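Local coordinates for protein 1,3-alpha-isomaltosidase (Kribbella flavida DSM 17836, PDB 5X3I) that hydrolyses the alpha-1,3-glucosidic linkage of the cyclic tetrasaccharide cyclobis-(1-6)-alpha-nigerosyl to yield isomaltose inside the cell, at residues Y221-P225 with R520-T524; G190-L196 with T549-A554; E30-A34 with D204-F208. The protein carries 1 engineered substitution. All coordinates share one frame; numbering follows the deposited sequence.

Contact 1: residues Y221-P225 with R520-T524; sequences YLPMP and RAGFT
Tyr221 carries its ring beside its own backbone N (chi1 -50°), and Arg520 turns CG in between its N and carbonyl carbon (chi1 73°) before running extended to NE, which puts Arg520 CB over one face of the Tyr221 ring and Tyr221 CE1 over a face of the guanidinium. The pair stands where the loop after strand 517-519 of the family 31 TIM barrel meets the chain entering strand 223-230 of the galactose mutarotase-like domain. Arg520 CD lies 3.6 Å from Tyr221 CE1, and guanidinium and ring planes are 31° apart. Both polar ends meet probable active-site residues: Arg520 NE makes a salt bridge with Glu474, and Tyr221 OH is hydrogen-bonded to the backbone N of Asp536, the probable proton donor. A glycerol, probably from the crystallisation liquor, is hydrogen-bonded to Arg520 NH1, consistent with a pocket there.

Further along, the two segments run roughly parallel. Gly522 N donates to Tyr221 O at 3.2 Å, from above the carbonyl plane. Gly522 O accepts a CA-H...O contact from Leu222 CA at 3.5 Å, while the Leu222 side chain presses on the glycine backbone. The Phe523 ring lies against the prolines, CD1 4.0 Å from Pro223 CG and CZ 3.7 Å from Pro225 CD. A serine in place of Phe523 would probably open a gap beside Pro223 CG and Pro225 CD. Beside this ring, Thr524 OG1 sits 3.2 Å from Pro225 CD.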
loop_
_atom_site.group_PDB
_atom_site.type_symbol
_atom_site.label_atom_id
_atom_site.label_comp_id
_atom_site.label_asym_id
_atom_site.label_seq_id
_atom_site.Cartn_x
_atom_site.Cartn_y
_atom_site.Cartn_z
ATOM N N TYR A 221 2.088 2.377 1.846
ATOM C CA TYR A 221 2.237 1.137 1.101
ATOM C C TYR A 221 2.454 1.375 -0.396
ATOM O O TYR A 221 2.894 0.490 -1.112
ATOM C CB TYR A 221 0.992 0.256 1.228
ATOM C CG TYR A 221 0.419 -0.019 2.598
ATOM C CD1 TYR A 221 0.780 -1.151 3.296
ATOM C CD2 TYR A 221 -0.562 0.796 3.132
ATOM C CE1 TYR A 221 0.214 -1.446 4.503
ATOM C CE2 TYR A 221 -1.140 0.510 4.335
ATOM C CZ TYR A 221 -0.743 -0.609 5.024
ATOM O OH TYR A 221 -1.305 -0.903 6.232
ATOM N N LEU A 222 2.072 2.546 -0.874
ATOM C CA LEU A 222 1.991 2.770 -2.310
ATOM C C LEU A 222 2.567 4.134 -2.705
ATOM O O LEU A 222 1.827 5.025 -3.098
ATOM C CB LEU A 222 0.535 2.657 -2.778
ATOM C CG LEU A 222 0.263 2.073 -4.174
ATOM C CD1 LEU A 222 -1.253 1.892 -4.431
ATOM C CD2 LEU A 222 0.918 2.865 -5.300
ATOM N N PRO A 223 3.886 4.309 -2.553
ATOM C CA PRO A 223 4.533 5.558 -2.973
ATOM C C PRO A 223 4.779 5.609 -4.472
ATOM O O PRO A 223 4.898 4.548 -5.066
ATOM C CB PRO A 223 5.860 5.528 -2.220
ATOM C CG PRO A 223 6.207 4.085 -2.170
ATOM C CD PRO A 223 4.873 3.323 -2.075
ATOM N N MET A 224 4.868 6.803 -5.056
ATOM C CA MET A 224 5.460 6.977 -6.386
ATOM C C MET A 224 6.344 8.242 -6.444
ATOM O O MET A 224 5.967 9.272 -5.917
ATOM C CB MET A 224 4.391 7.091 -7.473
ATOM C CG MET A 224 3.310 6.029 -7.472
ATOM S SD MET A 224 2.200 6.282 -8.868
ATOM C CE MET A 224 0.963 5.020 -8.479
ATOM N N PRO A 225 7.481 8.179 -7.150
ATOM C CA PRO A 225 8.317 9.383 -7.276
ATOM C C PRO A 225 7.748 10.324 -8.329
ATOM O O PRO A 225 8.372 10.563 -9.351
ATOM C CB PRO A 225 9.667 8.823 -7.705
ATOM C CG PRO A 225 9.331 7.576 -8.454
ATOM C CD PRO A 225 8.103 7.008 -7.786
ATOM N N ARG A 520 -3.110 -3.644 -1.352
ATOM C CA ARG A 520 -2.699 -2.461 -0.593
ATOM C C ARG A 520 -1.405 -1.811 -1.114
ATOM O O ARG A 520 -1.255 -0.603 -1.074
ATOM C CB ARG A 520 -2.582 -2.795 0.893
ATOM C CG ARG A 520 -1.377 -3.634 1.281
ATOM C CD ARG A 520 -1.457 -4.080 2.728
ATOM N NE ARG A 520 -0.252 -4.789 3.124
ATOM C CZ ARG A 520 -0.155 -5.591 4.176
ATOM N NH1 ARG A 520 -1.211 -5.820 4.948
ATOM N NH2 ARG A 520 1.009 -6.172 4.451
ATOM N N ALA A 521 -0.483 -2.635 -1.604
ATOM C CA ALA A 521 0.877 -2.212 -1.891
ATOM C C ALA A 521 1.107 -2.027 -3.373
ATOM O O ALA A 521 0.482 -2.687 -4.194
ATOM C CB ALA A 521 1.869 -3.203 -1.343
ATOM N N GLY A 522 1.985 -1.089 -3.710
ATOM C CA GLY A 522 2.310 -0.833 -5.094
ATOM C C GLY A 522 3.386 0.218 -5.270
ATOM O O GLY A 522 4.010 0.661 -4.302
ATOM N N PHE A 523 3.585 0.617 -6.515
ATOM C CA PHE A 523 4.615 1.568 -6.891
ATOM C C PHE A 523 4.217 2.110 -8.247
ATOM O O PHE A 523 3.132 1.807 -8.746
ATOM C CB PHE A 523 6.003 0.909 -6.954
ATOM C CG PHE A 523 7.162 1.891 -6.880
ATOM C CD1 PHE A 523 7.442 2.562 -5.703
ATOM C CD2 PHE A 523 7.959 2.138 -7.992
ATOM C CE1 PHE A 523 8.507 3.460 -5.632
ATOM C CE2 PHE A 523 9.019 3.044 -7.933
ATOM C CZ PHE A 523 9.293 3.698 -6.751
ATOM N N THR A 524 5.113 2.883 -8.848
ATOM C CA THR A 524 4.963 3.331 -10.218
ATOM C C THR A 524 4.644 2.139 -11.123
ATOM O O THR A 524 5.336 1.136 -11.091
ATOM C CB THR A 524 6.273 4.013 -10.725
ATOM O OG1 THR A 524 6.634 5.104 -9.861
ATOM C CG2 THR A 524 6.100 4.513 -12.143
#

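Contact 2: residues G190-L196 with T549-A554; sequences GERYDAL and TAGLTA
Thr553 OG1 takes the backbone N-H of Arg192 at 2.8 Å and nearly straight, 167° at the hydrogen. The same hydroxyl faces back into its own helix, 2.7 Å from Thr549 O and 3.0 Å from Ala550 O, with one proton to share between them. Its chi1 of 46° puts OG1 between backbone N and carbonyl carbon, where it can face the helix carbonyls and the loop together.

One turn earlier, Thr549 pushes CG2 into the bend of the loop, 3.4 Å from Ala195 C. A water hydrogen-bonded to Thr549 OG1 donates to Asp194 O and so links loop and helix again. The helix, 541-556, belongs to the TIM barrel, whereas 190-196 is in the loop between strands 185-188 and 202-205 of the galactose mutarotase-like domain; the contact is thus part of the interface between these domains.

Ala550 CB rests over one face of the Tyr193 ring in a CH-pi contact, 4.0 Å from the centroid and offset toward the rim. Glu191 CG touches the same methyl at 3.6 Å, its extended chain carrying the carboxylate past it to Trp562 NE1. Tyr193 OH meanwhile reaches Ala534 O. Farther along the loop, Leu196 CD1 packs against Leu552 CB and slides past the methyl of Thr553.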
loop_
_atom_site.group_PDB
_atom_site.type_symbol
_atom_site.label_atom_id
_atom_site.label_comp_id
_atom_site.label_asym_id
_atom_site.label_seq_id
_atom_site.Cartn_x
_atom_site.Cartn_y
_atom_site.Cartn_z
ATOM N N GLY A 190 2.293 9.256 -4.962
ATOM C CA GLY A 190 1.545 8.042 -4.722
ATOM C C GLY A 190 0.427 8.298 -3.737
ATOM O O GLY A 190 -0.192 9.361 -3.741
ATOM N N GLU A 191 0.169 7.303 -2.903
ATOM C CA GLU A 191 -0.897 7.357 -1.918
ATOM C C GLU A 191 -0.377 7.954 -0.604
ATOM O O GLU A 191 0.498 7.384 0.028
ATOM C CB GLU A 191 -1.461 5.952 -1.697
ATOM C CG GLU A 191 -2.579 5.846 -0.693
ATOM C CD GLU A 191 -3.002 4.399 -0.467
ATOM O OE1 GLU A 191 -2.115 3.514 -0.455
ATOM O OE2 GLU A 191 -4.210 4.152 -0.307
ATOM N N ARG A 192 -0.933 9.094 -0.200
ATOM C CA ARG A 192 -0.445 9.818 0.972
ATOM C C ARG A 192 -1.555 10.048 1.979
ATOM O O ARG A 192 -2.673 10.397 1.612
ATOM C CB ARG A 192 0.183 11.147 0.549
ATOM C CG ARG A 192 1.397 10.977 -0.329
ATOM C CD ARG A 192 2.550 10.351 0.444
ATOM N NE ARG A 192 3.549 9.775 -0.443
ATOM C CZ ARG A 192 4.739 9.335 -0.056
ATOM N NH1 ARG A 192 5.110 9.427 1.215
ATOM N NH2 ARG A 192 5.558 8.804 -0.950
ATOM N N TYR A 193 -1.274 9.725 3.236
ATOM C CA TYR A 193 -2.282 9.811 4.270
ATOM C C TYR A 193 -2.309 11.073 5.146
ATOM O O TYR A 193 -3.266 11.273 5.885
ATOM C CB TYR A 193 -2.124 8.585 5.181
ATOM C CG TYR A 193 -2.219 7.237 4.472
ATOM C CD1 TYR A 193 -1.185 6.765 3.666
ATOM C CD2 TYR A 193 -3.333 6.430 4.638
ATOM C CE1 TYR A 193 -1.272 5.535 3.036
ATOM C CE2 TYR A 193 -3.428 5.209 4.013
ATOM C CZ TYR A 193 -2.403 4.763 3.216
ATOM O OH TYR A 193 -2.509 3.542 2.600
ATOM N N ASP A 194 -1.247 11.877 5.131
ATOM C CA ASP A 194 -1.224 13.089 5.957
ATOM C C ASP A 194 -1.810 14.350 5.321
ATOM O O ASP A 194 -2.532 15.085 5.978
ATOM C CB ASP A 194 0.201 13.374 6.483
ATOM C CG ASP A 194 1.248 13.379 5.403
ATOM O OD1 ASP A 194 0.895 13.261 4.214
ATOM O OD2 ASP A 194 2.440 13.514 5.756
ATOM N N ALA A 195 -1.490 14.616 4.061
ATOM C CA ALA A 195 -2.000 15.824 3.411
ATOM C C ALA A 195 -2.122 15.687 1.899
ATOM O O ALA A 195 -1.358 14.965 1.272
ATOM C CB ALA A 195 -1.108 17.031 3.758
ATOM N N LEU A 196 -3.086 16.388 1.317
ATOM C CA LEU A 196 -3.173 16.487 -0.131
ATOM C C LEU A 196 -1.973 17.263 -0.692
ATOM O O LEU A 196 -1.283 16.807 -1.604
ATOM C CB LEU A 196 -4.480 17.162 -0.544
ATOM C CG LEU A 196 -4.718 17.283 -2.049
ATOM C CD1 LEU A 196 -5.084 15.937 -2.655
ATOM C CD2 LEU A 196 -5.796 18.304 -2.334
ATOM N N THR A 549 -7.757 11.345 2.183
ATOM C CA THR A 549 -6.561 11.951 1.591
ATOM C C THR A 549 -5.789 10.938 0.765
ATOM O O THR A 549 -5.279 11.257 -0.304
ATOM C CB THR A 549 -5.637 12.541 2.673
ATOM O OG1 THR A 549 -6.375 13.488 3.448
ATOM C CG2 THR A 549 -4.425 13.235 2.038
ATOM N N ALA A 550 -5.730 9.710 1.268
ATOM C CA ALA A 550 -5.087 8.611 0.564
ATOM C C ALA A 550 -5.727 8.394 -0.810
ATOM O O ALA A 550 -5.036 8.326 -1.812
ATOM C CB ALA A 550 -5.160 7.336 1.399
ATOM N N GLY A 551 -7.055 8.298 -0.837
ATOM C CA GLY A 551 -7.788 8.167 -2.088
ATOM C C GLY A 551 -7.527 9.295 -3.071
ATOM O O GLY A 551 -7.261 9.053 -4.238
ATOM N N LEU A 552 -7.586 10.531 -2.585
ATOM C CA LEU A 552 -7.371 11.709 -3.432
ATOM C C LEU A 552 -5.969 11.777 -4.030
ATOM O O LEU A 552 -5.801 12.067 -5.210
ATOM C CB LEU A 552 -7.648 12.974 -2.633
ATOM C CG LEU A 552 -9.115 13.105 -2.265
ATOM C CD1 LEU A 552 -9.329 14.186 -1.246
ATOM C CD2 LEU A 552 -9.907 13.372 -3.535
ATOM N N THR A 553 -4.966 11.513 -3.205
ATOM C CA THR A 553 -3.591 11.548 -3.667
ATOM C C THR A 553 -3.323 10.399 -4.628
ATOM O O THR A 553 -2.723 10.611 -5.676
ATOM C CB THR A 553 -2.586 11.513 -2.496
ATOM O OG1 THR A 553 -2.958 10.514 -1.544
ATOM C CG2 THR A 553 -2.554 12.876 -1.797
ATOM N N ALA A 554 -3.804 9.198 -4.298
ATOM C CA ALA A 554 -3.660 8.057 -5.207
ATOM C C ALA A 554 -4.285 8.351 -6.570
ATOM O O ALA A 554 -3.708 8.047 -7.609
ATOM C CB ALA A 554 -4.273 6.797 -4.603
HETATM O O HOH W 1 -5.299 13.972 6.096
#

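Contact 3: residues E30-A34 with D204-F208; sequences EHPYA and DAVVF
Tyr33 drives the edge of its ring against the face of Phe208, a T-shaped pair with planes 81° apart and centroids 5.0 Å from each other. Tyr33 CD1 sits above the centre of the phenylalanine ring. Phe208 also fits against Pro32 and His31: its CD1 is 3.4 Å from Pro32 CG, and its CE1 3.3 Å from His31 CE1, where the two aromatic planes are oblique. Phe208 thus wedges among three consecutive residues, forming an aromatic cluster with His31 and Tyr33. In this way a loop of the isomaltosidase-like N-terminal domain is seated on the chain leaving strand 202-205 of the mutarotase-like domain, an outermost strand of a six-stranded antiparallel sheet. His31 ND1 accepts the backbone N-H of Tyr33 in its ring plane, which helps to fix the turn of the imidazole.

Beyond the cluster, the Tyr33 hydroxyl meets both Asp204 and Val206. It donates to the syn lone pair of Asp204 OD1 at 2.7 Å, and a water lies within hydrogen-bonding distance of both Tyr33 OH (2.8 Å) and Val206 O (2.9 Å). The other carboxylate oxygen, OD2, forms a salt bridge with Arg246. Val206 CG1 bulges against the phenol, 3.4 Å from Tyr33 OH, and Val206 CG2 approaches Pro32 CB.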
loop_
_atom_site.group_PDB
_atom_site.type_symbol
_atom_site.label_atom_id
_atom_site.label_comp_id
_atom_site.label_asym_id
_atom_site.label_seq_id
_atom_site.Cartn_x
_atom_site.Cartn_y
_atom_site.Cartn_z
ATOM N N GLU A 30 17.841 -3.887 7.648
ATOM C CA GLU A 30 17.487 -3.011 6.535
ATOM C C GLU A 30 16.000 -2.689 6.520
ATOM O O GLU A 30 15.374 -2.569 5.470
ATOM C CB GLU A 30 17.944 -3.611 5.206
ATOM C CG GLU A 30 19.448 -3.652 5.102
ATOM C CD GLU A 30 19.960 -4.042 3.742
ATOM O OE1 GLU A 30 19.761 -3.278 2.774
ATOM O OE2 GLU A 30 20.570 -5.118 3.650
ATOM N N HIS A 31 15.455 -2.544 7.718
ATOM C CA HIS A 31 14.178 -1.896 7.916
ATOM C C HIS A 31 14.356 -0.480 7.390
ATOM O O HIS A 31 15.298 0.203 7.781
ATOM C CB HIS A 31 13.804 -1.935 9.399
ATOM C CG HIS A 31 12.445 -1.395 9.720
ATOM N ND1 HIS A 31 12.016 -0.152 9.312
ATOM C CD2 HIS A 31 11.440 -1.914 10.463
ATOM C CE1 HIS A 31 10.796 0.063 9.772
ATOM N NE2 HIS A 31 10.425 -0.991 10.476
ATOM N N PRO A 32 13.483 -0.039 6.475
ATOM C CA PRO A 32 13.728 1.261 5.838
ATOM C C PRO A 32 13.604 2.453 6.778
ATOM O O PRO A 32 14.142 3.505 6.467
ATOM C CB PRO A 32 12.645 1.331 4.753
ATOM C CG PRO A 32 11.578 0.427 5.220
ATOM C CD PRO A 32 12.286 -0.702 5.925
ATOM N N TYR A 33 12.782 2.338 7.810
ATOM C CA TYR A 33 12.665 3.378 8.819
ATOM C C TYR A 33 13.366 3.160 10.175
ATOM O O TYR A 33 13.222 3.984 11.071
ATOM C CB TYR A 33 11.186 3.679 9.022
ATOM C CG TYR A 33 10.558 4.240 7.760
ATOM C CD1 TYR A 33 9.645 3.499 7.022
ATOM C CD2 TYR A 33 10.918 5.493 7.282
ATOM C CE1 TYR A 33 9.079 4.005 5.862
ATOM C CE2 TYR A 33 10.364 6.007 6.129
ATOM C CZ TYR A 33 9.444 5.256 5.419
ATOM O OH TYR A 33 8.889 5.771 4.276
ATOM N N ALA A 34 14.068 2.050 10.355
ATOM C CA ALA A 34 14.614 1.732 11.675
ATOM C C ALA A 34 15.967 1.033 11.612
ATOM O O ALA A 34 16.376 0.544 10.562
ATOM C CB ALA A 34 13.629 0.878 12.455
ATOM N N ASP A 204 9.421 10.627 1.854
ATOM C CA ASP A 204 10.187 9.843 0.901
ATOM C C ASP A 204 9.283 8.888 0.106
ATOM O O ASP A 204 8.088 8.839 0.344
ATOM C CB ASP A 204 11.301 9.077 1.620
ATOM C CG ASP A 204 10.790 8.016 2.602
ATOM O OD1 ASP A 204 9.575 7.912 2.865
ATOM O OD2 ASP A 204 11.644 7.279 3.134
ATOM N N ALA A 205 9.848 8.178 -0.864
ATOM C CA ALA A 205 9.081 7.168 -1.560
ATOM C C ALA A 205 9.755 5.819 -1.446
ATOM O O ALA A 205 10.705 5.530 -2.176
ATOM C CB ALA A 205 8.929 7.560 -3.012
ATOM N N VAL A 206 9.205 4.967 -0.591
ATOM C CA VAL A 206 9.667 3.599 -0.470
ATOM C C VAL A 206 8.508 2.725 0.013
ATOM O O VAL A 206 7.771 3.096 0.933
ATOM C CB VAL A 206 10.893 3.484 0.490
ATOM C CG1 VAL A 206 10.575 4.031 1.884
ATOM C CG2 VAL A 206 11.380 2.058 0.570
ATOM N N VAL A 207 8.391 1.537 -0.560
ATOM C CA VAL A 207 7.294 0.655 -0.200
ATOM C C VAL A 207 7.528 0.150 1.207
ATOM O O VAL A 207 8.584 -0.398 1.508
ATOM C CB VAL A 207 7.170 -0.526 -1.172
ATOM C CG1 VAL A 207 6.119 -1.513 -0.678
ATOM C CG2 VAL A 207 6.835 -0.020 -2.566
ATOM N N PHE A 208 6.549 0.354 2.074
ATOM C CA PHE A 208 6.687 -0.093 3.451
ATOM C C PHE A 208 5.343 -0.454 4.035
ATOM O O PHE A 208 4.357 0.236 3.782
ATOM C CB PHE A 208 7.342 1.006 4.298
ATOM C CG PHE A 208 7.456 0.670 5.751
ATOM C CD1 PHE A 208 8.385 -0.253 6.190
ATOM C CD2 PHE A 208 6.646 1.291 6.681
ATOM C CE1 PHE A 208 8.504 -0.552 7.530
ATOM C CE2 PHE A 208 6.753 0.994 8.021
ATOM C CZ PHE A 208 7.681 0.075 8.450
HETATM O O HOH W 2 6.607 4.518 3.156
#

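Along the chain, 30-34 pairs with 204-208 before 221-225 begins; 190-196 to 549-554 spans contact 1; contacts 2 and 3 interleave, strand 202-205 following the 190-196 loop and beginning 204-208. Contact 1 lies in the middle, its centre about 11 Å from that of contact 2 and about 12 Å from that of contact 3. Leu222 O probably bonds to Glu191 N, and Arg192 NH2 to Asp204 O. Contacts 1 and 2 fasten the mutarotase-like domain to the TIM barrel; contact 3 adds the 30-34 loop. Contact 1 borders the probable active-site residues Glu474 and Asp536; the side chain of Tyr193 is about 8 Å from that of Asp536, and that of Phe208 about 6 Å from that of Glu474.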